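Local coordinates for protein putative kinase (PDB 2RHM) that is of unknown function but has a P-loop NTPase fold and is probably a kinase that uses a nucleoside triphosphate, at residues Pro5-Pro14 with Gly77-Phe86; Asn85-Met95 with Asp152-Gly160. All coordinates share one frame; numbering follows the deposited sequence.

Contact 1: residues Pro5-Pro14 with Gly77-Phe86; sequences PALIIVTGHP and GQSLIMESNF
Leu7 CD1 lies 3.7 Å from the selenium, SE, of Met82 on one face of the parallel strands 6-12 and 80-83. SE gets there because Met82 CG stands opposite the carbonyl carbon and the chain is extended through chi2 (176°). Leu80 CD1 packs on the same methyl. On the other face the side chains of Ile81 and Ile8 cross at a slant, Ile81 CG1 touching Ile8 CB, while Ile81 CG2 lies alongside Val10 CG2 at 3.9 Å. Backbone bonds run from Leu80 N-Ala6 O to Ser84 N-Val10 O, preceded by Ser79 OG, which accepts from Ala6 N at 2.9 Å. Ile9 CG2 comes obliquely to Phe86 CE2 at 3.6 Å. Thr11 OG1, at that ring's edge and opposite its own backbone N (chi1 -167°), accepts a weak bond from Phe86 N and donates to a water that also binds Phe86 O. Asn85 ND2 and His13 ND1 share a second water, while Asn85 OD1 bonds to Lys36. Glu83 OE1 bonds to Ser35 and OE2 forms a salt bridge with Lys18. Pro14 touches the bound benzoic acid. Strand 6-12, the middle of five parallel strands, pairs here with 80-83, as in P-loop NTPases, and leads into a probable Walker A loop.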
loop_
_atom_site.group_PDB
_atom_site.type_symbol
_atom_site.label_atom_id
_atom_site.label_comp_id
_atom_site.label_asym_id
_atom_site.label_seq_id
_atom_site.Cartn_x
_atom_site.Cartn_y
_atom_site.Cartn_z
ATOM N N PRO B 5 15.090 8.493 -4.460
ATOM C CA PRO B 5 13.969 8.170 -5.339
ATOM C C PRO B 5 13.073 9.348 -5.628
ATOM O O PRO B 5 13.041 10.304 -4.849
ATOM C CB PRO B 5 13.200 7.125 -4.540
ATOM C CG PRO B 5 13.488 7.444 -3.148
ATOM C CD PRO B 5 14.919 7.878 -3.132
ATOM N N ALA B 6 12.350 9.287 -6.741
ATOM C CA ALA B 6 11.395 10.330 -7.078
ATOM C C ALA B 6 10.036 10.000 -6.510
ATOM O O ALA B 6 9.641 8.832 -6.442
ATOM C CB ALA B 6 11.283 10.507 -8.595
ATOM N N LEU B 7 9.318 11.043 -6.093
ATOM C CA LEU B 7 7.937 10.900 -5.664
ATOM C C LEU B 7 7.117 11.770 -6.605
ATOM O O LEU B 7 7.291 12.985 -6.623
ATOM C CB LEU B 7 7.750 11.344 -4.214
ATOM C CG LEU B 7 6.291 11.438 -3.741
ATOM C CD1 LEU B 7 5.566 10.128 -3.973
ATOM C CD2 LEU B 7 6.184 11.829 -2.263
ATOM N N ILE B 8 6.281 11.128 -7.424
ATOM C CA ILE B 8 5.476 11.820 -8.416
ATOM C C ILE B 8 4.092 12.000 -7.840
ATOM O O ILE B 8 3.391 11.024 -7.599
ATOM C CB ILE B 8 5.437 11.037 -9.756
ATOM C CG1 ILE B 8 6.875 10.864 -10.288
ATOM C CG2 ILE B 8 4.551 11.751 -10.758
ATOM C CD1 ILE B 8 7.021 9.688 -11.192
ATOM N N ILE B 9 3.730 13.261 -7.602
ATOM C CA ILE B 9 2.464 13.605 -7.010
ATOM C C ILE B 9 1.515 14.063 -8.106
ATOM O O ILE B 9 1.795 15.025 -8.815
ATOM C CB ILE B 9 2.621 14.729 -5.955
ATOM C CG1 ILE B 9 3.528 14.264 -4.806
ATOM C CG2 ILE B 9 1.257 15.212 -5.435
ATOM C CD1 ILE B 9 4.975 14.707 -4.969
ATOM N N VAL B 10 0.418 13.341 -8.253
ATOM C CA VAL B 10 -0.636 13.731 -9.180
ATOM C C VAL B 10 -1.837 14.200 -8.398
ATOM O O VAL B 10 -2.442 13.436 -7.644
ATOM C CB VAL B 10 -1.041 12.601 -10.136
ATOM C CG1 VAL B 10 -2.030 13.110 -11.153
ATOM C CG2 VAL B 10 0.182 12.037 -10.839
ATOM N N THR B 11 -2.161 15.482 -8.573
ATOM C CA THR B 11 -3.237 16.105 -7.818
ATOM C C THR B 11 -4.268 16.731 -8.752
ATOM O O THR B 11 -4.078 16.787 -9.952
ATOM C CB THR B 11 -2.694 17.129 -6.817
ATOM O OG1 THR B 11 -3.732 17.486 -5.887
ATOM C CG2 THR B 11 -2.157 18.342 -7.538
ATOM N N GLY B 12 -5.389 17.152 -8.187
ATOM C CA GLY B 12 -6.466 17.743 -8.945
ATOM C C GLY B 12 -7.737 17.567 -8.184
ATOM O O GLY B 12 -7.847 16.661 -7.346
ATOM N N HIS B 13 -8.715 18.410 -8.475
ATOM C CA HIS B 13 -10.043 18.178 -7.935
ATOM C C HIS B 13 -10.652 16.880 -8.524
ATOM O O HIS B 13 -10.200 16.374 -9.540
ATOM C CB HIS B 13 -10.948 19.369 -8.212
ATOM C CG HIS B 13 -10.674 20.545 -7.341
ATOM N ND1 HIS B 13 -10.581 20.447 -5.970
ATOM C CD2 HIS B 13 -10.506 21.855 -7.641
ATOM C CE1 HIS B 13 -10.374 21.651 -5.463
ATOM N NE2 HIS B 13 -10.328 22.524 -6.455
ATOM N N PRO B 14 -11.664 16.309 -7.853
ATOM C CA PRO B 14 -12.331 15.144 -8.421
ATOM C C PRO B 14 -12.816 15.361 -9.868
ATOM O O PRO B 14 -13.318 16.437 -10.221
ATOM C CB PRO B 14 -13.498 14.933 -7.460
ATOM C CG PRO B 14 -12.942 15.413 -6.128
ATOM C CD PRO B 14 -12.199 16.651 -6.523
ATOM N N GLY B 77 14.318 2.662 -2.079
ATOM C CA GLY B 77 14.985 3.385 -3.167
ATOM C C GLY B 77 14.209 3.415 -4.465
ATOM O O GLY B 77 14.734 3.844 -5.493
ATOM N N GLN B 78 12.941 3.005 -4.405
ATOM C CA GLN B 78 12.091 2.921 -5.574
ATOM C C GLN B 78 11.247 4.177 -5.642
ATOM O O GLN B 78 10.762 4.682 -4.620
ATOM C CB GLN B 78 11.216 1.659 -5.502
ATOM C CG GLN B 78 10.051 1.510 -6.512
ATOM C CD GLN B 78 10.471 1.420 -7.971
ATOM O OE1 GLN B 78 11.193 2.275 -8.492
ATOM N NE2 GLN B 78 9.994 0.382 -8.647
ATOM N N SER B 79 11.092 4.681 -6.862
ATOM C CA SER B 79 10.244 5.822 -7.126
ATOM C C SER B 79 8.780 5.367 -7.199
ATOM O O SER B 79 8.482 4.178 -7.391
ATOM C CB SER B 79 10.671 6.504 -8.424
ATOM O OG SER B 79 12.030 6.923 -8.367
ATOM N N LEU B 80 7.859 6.307 -7.048
ATOM C CA LEU B 80 6.447 5.951 -7.051
ATOM C C LEU B 80 5.561 7.145 -7.346
ATOM O O LEU B 80 5.986 8.292 -7.279
ATOM C CB LEU B 80 6.073 5.318 -5.710
ATOM C CG LEU B 80 5.967 6.262 -4.516
ATOM C CD1 LEU B 80 4.549 6.529 -4.243
ATOM C CD2 LEU B 80 6.568 5.663 -3.273
ATOM N N ILE B 81 4.325 6.834 -7.695
ATOM C CA ILE B 81 3.308 7.818 -8.009
ATOM C C ILE B 81 2.233 7.753 -6.922
ATOM O O ILE B 81 1.744 6.659 -6.563
ATOM C CB ILE B 81 2.651 7.520 -9.364
ATOM C CG1 ILE B 81 3.698 7.467 -10.493
ATOM C CG2 ILE B 81 1.552 8.545 -9.642
ATOM C CD1 ILE B 81 3.223 6.651 -11.687
HETATM N N MSE B 82 1.872 8.914 -6.397
HETATM C CA MSE B 82 0.765 9.042 -5.457
HETATM C C MSE B 82 -0.285 9.948 -6.096
HETATM O O MSE B 82 0.025 11.013 -6.601
HETATM C CB MSE B 82 1.189 9.639 -4.108
HETATM C CG MSE B 82 2.164 8.797 -3.293
HETATM SE SE MSE B 82 2.719 9.732 -1.653
HETATM C CE MSE B 82 0.859 10.099 -1.105
ATOM N N GLU B 83 -1.540 9.517 -6.029
ATOM C CA GLU B 83 -2.632 10.274 -6.625
ATOM C C GLU B 83 -3.757 10.482 -5.628
ATOM O O GLU B 83 -4.242 9.524 -5.010
ATOM C CB GLU B 83 -3.144 9.548 -7.865
ATOM C CG GLU B 83 -4.351 10.215 -8.502
ATOM C CD GLU B 83 -5.686 9.705 -7.926
ATOM O OE1 GLU B 83 -5.970 8.486 -8.002
ATOM O OE2 GLU B 83 -6.462 10.531 -7.410
ATOM N N SER B 84 -4.158 11.743 -5.469
ATOM C CA SER B 84 -5.294 12.112 -4.630
ATOM C C SER B 84 -5.669 13.557 -4.928
ATOM O O SER B 84 -4.952 14.253 -5.644
ATOM C CB SER B 84 -4.922 12.008 -3.154
ATOM O OG SER B 84 -6.077 12.160 -2.338
ATOM N N ASN B 85 -6.783 14.012 -4.366
ATOM C CA ASN B 85 -7.084 15.436 -4.377
ATOM C C ASN B 85 -6.422 16.022 -3.122
ATOM O O ASN B 85 -7.070 16.296 -2.124
ATOM C CB ASN B 85 -8.590 15.711 -4.474
ATOM C CG ASN B 85 -9.396 15.070 -3.373
ATOM O OD1 ASN B 85 -9.152 13.921 -2.982
ATOM N ND2 ASN B 85 -10.416 15.799 -2.894
ATOM N N PHE B 86 -5.107 16.198 -3.195
ATOM C CA PHE B 86 -4.326 16.627 -2.032
ATOM C C PHE B 86 -4.704 18.031 -1.554
ATOM O O PHE B 86 -5.033 18.926 -2.357
ATOM C CB PHE B 86 -2.833 16.580 -2.330
ATOM C CG PHE B 86 -2.287 15.207 -2.532
ATOM C CD1 PHE B 86 -2.011 14.394 -1.445
ATOM C CD2 PHE B 86 -2.029 14.717 -3.804
ATOM C CE1 PHE B 86 -1.473 13.126 -1.622
ATOM C CE2 PHE B 86 -1.507 13.451 -3.985
ATOM C CZ PHE B 86 -1.235 12.656 -2.902
HETATM O O HOH W 1 -3.248 19.623 -4.348
HETATM O O HOH W 2 -10.722 18.610 -3.838
#

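Contact 2: residues Asn85-Met95 with Asp152-Gly160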
loop_
_atom_site.group_PDB
_atom_site.type_symbol
_atom_site.label_atom_id
_atom_site.label_comp_id
_atom_site.label_asym_id
_atom_site.label_seq_id
_atom_site.Cartn_x
_atom_site.Cartn_y
_atom_site.Cartn_z
ATOM N N ASN B 85 -6.783 14.012 -4.366
ATOM C CA ASN B 85 -7.084 15.436 -4.377
ATOM C C ASN B 85 -6.422 16.022 -3.122
ATOM O O ASN B 85 -7.070 16.296 -2.124
ATOM C CB ASN B 85 -8.590 15.711 -4.474
ATOM C CG ASN B 85 -9.396 15.070 -3.373
ATOM O OD1 ASN B 85 -9.152 13.921 -2.982
ATOM N ND2 ASN B 85 -10.416 15.799 -2.894
ATOM N N PHE B 86 -5.107 16.198 -3.195
ATOM C CA PHE B 86 -4.326 16.627 -2.032
ATOM C C PHE B 86 -4.704 18.031 -1.554
ATOM O O PHE B 86 -5.033 18.926 -2.357
ATOM C CB PHE B 86 -2.833 16.580 -2.330
ATOM C CG PHE B 86 -2.287 15.207 -2.532
ATOM C CD1 PHE B 86 -2.011 14.394 -1.445
ATOM C CD2 PHE B 86 -2.029 14.717 -3.804
ATOM C CE1 PHE B 86 -1.473 13.126 -1.622
ATOM C CE2 PHE B 86 -1.507 13.451 -3.985
ATOM C CZ PHE B 86 -1.235 12.656 -2.902
ATOM N N ARG B 87 -4.630 18.222 -0.236
ATOM C CA ARG B 87 -4.979 19.489 0.397
ATOM C C ARG B 87 -3.728 20.141 0.947
ATOM O O ARG B 87 -3.010 19.526 1.730
ATOM C CB ARG B 87 -5.873 19.254 1.591
ATOM C CG ARG B 87 -7.250 18.798 1.290
ATOM C CD ARG B 87 -8.008 18.633 2.587
ATOM N NE ARG B 87 -8.256 19.929 3.221
ATOM C CZ ARG B 87 -9.210 20.783 2.843
ATOM N NH1 ARG B 87 -10.034 20.498 1.834
ATOM N NH2 ARG B 87 -9.354 21.936 3.478
ATOM N N VAL B 88 -3.472 21.381 0.552
ATOM C CA VAL B 88 -2.301 22.090 1.026
ATOM C C VAL B 88 -2.280 22.172 2.553
ATOM O O VAL B 88 -1.231 21.992 3.188
ATOM C CB VAL B 88 -2.237 23.518 0.439
ATOM C CG1 VAL B 88 -1.189 24.352 1.150
ATOM C CG2 VAL B 88 -1.946 23.481 -1.050
ATOM N N ASP B 89 -3.434 22.448 3.144
ATOM C CA ASP B 89 -3.475 22.700 4.569
ATOM C C ASP B 89 -3.042 21.526 5.435
ATOM O O ASP B 89 -2.461 21.746 6.491
ATOM C CB ASP B 89 -4.840 23.237 5.020
ATOM C CG ASP B 89 -5.991 22.254 4.826
ATOM O OD1 ASP B 89 -5.842 21.179 4.220
ATOM O OD2 ASP B 89 -7.097 22.602 5.285
ATOM N N LEU B 90 -3.287 20.300 4.974
ATOM C CA LEU B 90 -2.907 19.096 5.719
ATOM C C LEU B 90 -1.789 18.265 5.087
ATOM O O LEU B 90 -0.951 17.694 5.799
ATOM C CB LEU B 90 -4.129 18.207 5.892
ATOM C CG LEU B 90 -5.240 18.726 6.792
ATOM C CD1 LEU B 90 -6.321 17.651 6.873
ATOM C CD2 LEU B 90 -4.704 19.078 8.166
ATOM N N ASP B 91 -1.789 18.144 3.762
ATOM C CA ASP B 91 -0.793 17.299 3.096
ATOM C C ASP B 91 0.599 17.901 2.984
ATOM O O ASP B 91 1.570 17.173 2.808
ATOM C CB ASP B 91 -1.325 16.823 1.735
ATOM C CG ASP B 91 -2.489 15.854 1.871
ATOM O OD1 ASP B 91 -2.270 14.766 2.445
ATOM O OD2 ASP B 91 -3.613 16.154 1.396
ATOM N N THR B 92 0.730 19.215 3.118
ATOM C CA THR B 92 2.073 19.796 3.117
ATOM C C THR B 92 2.910 19.224 4.266
ATOM O O THR B 92 4.059 18.801 4.043
ATOM C CB THR B 92 1.998 21.334 3.188
ATOM O OG1 THR B 92 1.155 21.781 2.123
ATOM C CG2 THR B 92 3.375 21.959 3.055
ATOM N N GLU B 93 2.357 19.193 5.480
ATOM C CA GLU B 93 3.107 18.678 6.624
ATOM C C GLU B 93 3.213 17.150 6.546
ATOM O O GLU B 93 4.220 16.572 6.981
ATOM C CB GLU B 93 2.494 19.110 7.941
ATOM C CG GLU B 93 3.341 18.676 9.150
ATOM C CD GLU B 93 2.879 19.292 10.449
ATOM O OE1 GLU B 93 2.000 20.172 10.412
ATOM O OE2 GLU B 93 3.405 18.898 11.515
ATOM N N ARG B 94 2.211 16.478 5.994
ATOM C CA ARG B 94 2.364 15.028 5.834
ATOM C C ARG B 94 3.510 14.691 4.885
ATOM O O ARG B 94 4.230 13.723 5.126
ATOM C CB ARG B 94 1.088 14.336 5.372
ATOM C CG ARG B 94 -0.054 14.327 6.391
ATOM C CD ARG B 94 -1.328 13.919 5.683
ATOM N NE ARG B 94 -2.507 14.148 6.506
ATOM C CZ ARG B 94 -3.713 14.446 6.036
ATOM N NH1 ARG B 94 -3.922 14.650 4.741
ATOM N NH2 ARG B 94 -4.709 14.632 6.892
HETATM N N MSE B 95 3.670 15.474 3.820
HETATM C CA MSE B 95 4.768 15.269 2.876
HETATM C C MSE B 95 6.107 15.587 3.527
HETATM O O MSE B 95 7.095 14.905 3.301
HETATM C CB MSE B 95 4.566 16.099 1.621
HETATM C CG MSE B 95 3.418 15.631 0.789
HETATM SE SE MSE B 95 3.913 14.125 -0.315
HETATM C CE MSE B 95 2.093 13.763 -1.003
ATOM N N ASP B 152 -9.294 26.042 -9.790
ATOM C CA ASP B 152 -8.291 24.997 -9.769
ATOM C C ASP B 152 -7.693 24.681 -8.400
ATOM O O ASP B 152 -7.514 25.559 -7.564
ATOM C CB ASP B 152 -7.214 25.352 -10.772
ATOM C CG ASP B 152 -7.780 25.532 -12.166
ATOM O OD1 ASP B 152 -8.904 25.023 -12.426
ATOM O OD2 ASP B 152 -7.110 26.180 -12.992
ATOM N N ILE B 153 -7.412 23.406 -8.161
ATOM C CA ILE B 153 -6.890 23.005 -6.870
ATOM C C ILE B 153 -5.521 23.632 -6.653
ATOM O O ILE B 153 -4.679 23.649 -7.563
ATOM C CB ILE B 153 -6.778 21.462 -6.734
ATOM C CG1 ILE B 153 -6.709 21.046 -5.275
ATOM C CG2 ILE B 153 -5.575 20.925 -7.464
ATOM C CD1 ILE B 153 -6.871 19.551 -5.070
ATOM N N PRO B 154 -5.278 24.175 -5.457
ATOM C CA PRO B 154 -3.916 24.640 -5.210
ATOM C C PRO B 154 -2.918 23.473 -5.122
ATOM O O PRO B 154 -3.193 22.471 -4.465
ATOM C CB PRO B 154 -4.037 25.356 -3.856
ATOM C CG PRO B 154 -5.508 25.688 -3.744
ATOM C CD PRO B 154 -6.168 24.487 -4.329
ATOM N N PRO B 155 -1.744 23.611 -5.756
ATOM C CA PRO B 155 -0.793 22.520 -5.716
ATOM C C PRO B 155 -0.056 22.471 -4.382
ATOM O O PRO B 155 -0.030 23.476 -3.641
ATOM C CB PRO B 155 0.168 22.854 -6.858
ATOM C CG PRO B 155 0.105 24.313 -6.999
ATOM C CD PRO B 155 -1.233 24.767 -6.516
ATOM N N LEU B 156 0.585 21.341 -4.069
ATOM C CA LEU B 156 1.329 21.285 -2.813
ATOM C C LEU B 156 2.631 22.064 -2.971
ATOM O O LEU B 156 3.310 21.938 -3.978
ATOM C CB LEU B 156 1.604 19.870 -2.354
ATOM C CG LEU B 156 0.388 18.975 -2.121
ATOM C CD1 LEU B 156 0.797 17.599 -1.679
ATOM C CD2 LEU B 156 -0.548 19.610 -1.109
ATOM N N PRO B 157 2.995 22.847 -1.962
ATOM C CA PRO B 157 4.212 23.644 -2.076
ATOM C C PRO B 157 5.474 22.836 -1.713
ATOM O O PRO B 157 6.135 23.126 -0.715
ATOM C CB PRO B 157 3.970 24.766 -1.066
ATOM C CG PRO B 157 3.134 24.167 -0.048
ATOM C CD PRO B 157 2.313 23.078 -0.680
ATOM N N LEU B 158 5.818 21.863 -2.558
ATOM C CA LEU B 158 6.871 20.885 -2.260
ATOM C C LEU B 158 8.233 21.258 -2.838
ATOM O O LEU B 158 9.256 20.654 -2.490
ATOM C CB LEU B 158 6.467 19.536 -2.867
ATOM C CG LEU B 158 5.150 18.919 -2.403
ATOM C CD1 LEU B 158 4.943 17.598 -3.089
ATOM C CD2 LEU B 158 5.141 18.742 -0.894
ATOM N N GLY B 159 8.258 22.263 -3.697
ATOM C CA GLY B 159 9.446 22.543 -4.439
ATOM C C GLY B 159 9.428 21.554 -5.586
ATOM O O GLY B 159 8.559 20.684 -5.684
ATOM N N GLY B 160 10.381 21.686 -6.469
ATOM C CA GLY B 160 10.430 20.790 -7.590
ATOM C C GLY B 160 9.482 21.220 -8.676
ATOM O O GLY B 160 8.697 22.151 -8.515
HETATM O O HOH W 1 -3.248 19.623 -4.348
HETATM O O HOH W 3 -4.847 22.436 -1.909
#
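Apolar contacts centre on Leu156, whose methyls divide the work. CD1 reaches Phe86 CB at 3.8 Å and Met95 CG, meeting both side chains at about a right angle. CD2 lies 3.7 Å from Val88 CA, at the first turn of helix 88-101. CG opposite the carbonyl carbon (chi1 -59°) brings the fork to the helix, and chi2 (180°) points CD1 toward Phe86 and Met95. Leu158 CD2 packs on Met95 CB at 3.7 Å, and Val88 CG2 rests near Pro154 CB. Methyls also meet carbonyl oxygens: Ile153 CD1 lies 3.3 Å from Phe86 O and Val88 CG2 3.2 Å from Pro155 O. Loop 152-160, before strand 162-166, lines the start of the helix after strand 80-83 in this P-loop NTPase fold. The water linking Thr11 OG1 and Phe86 O also donates to Pro154 O; another accepts from Val88 N and donates to Pro154 O. Bonds within 85-95 fix the helix start: Arg87, the N-cap, gives its N to Asp91 OD2 at 2.8 Å. Thr92 OG1 donates to Val88 O at 2.6 Å, in the carbonyl plane, and meets Pro157 CD at 3.3 Å. An alanine here is likely to leave Val88 O without this bond and open a gap beside Pro157.

From the N terminus, strand 6-12 comes first. The chain then passes through helix 18-29, strand 33-35 and helices 36-47 and 52-75 before strand 80-83 returns beside it. Contact 1 closes that largely helical loop. Contact 2 opens at Asn85 and Phe86, which both contacts share, and closes where 152-160 returns to helix 88-101. Its loop holds strand 105-112 and helices 115-127 and 141-149. The loops therefore follow in series, neither nested nor crossed. The contacts also touch in space: Ile9 CD1 meets Leu158 CD1 at 3.4 Å, and Leu7 packs on Met95. Together they tie the sheet centre, helix 88-101 and the loop before strand 162-166.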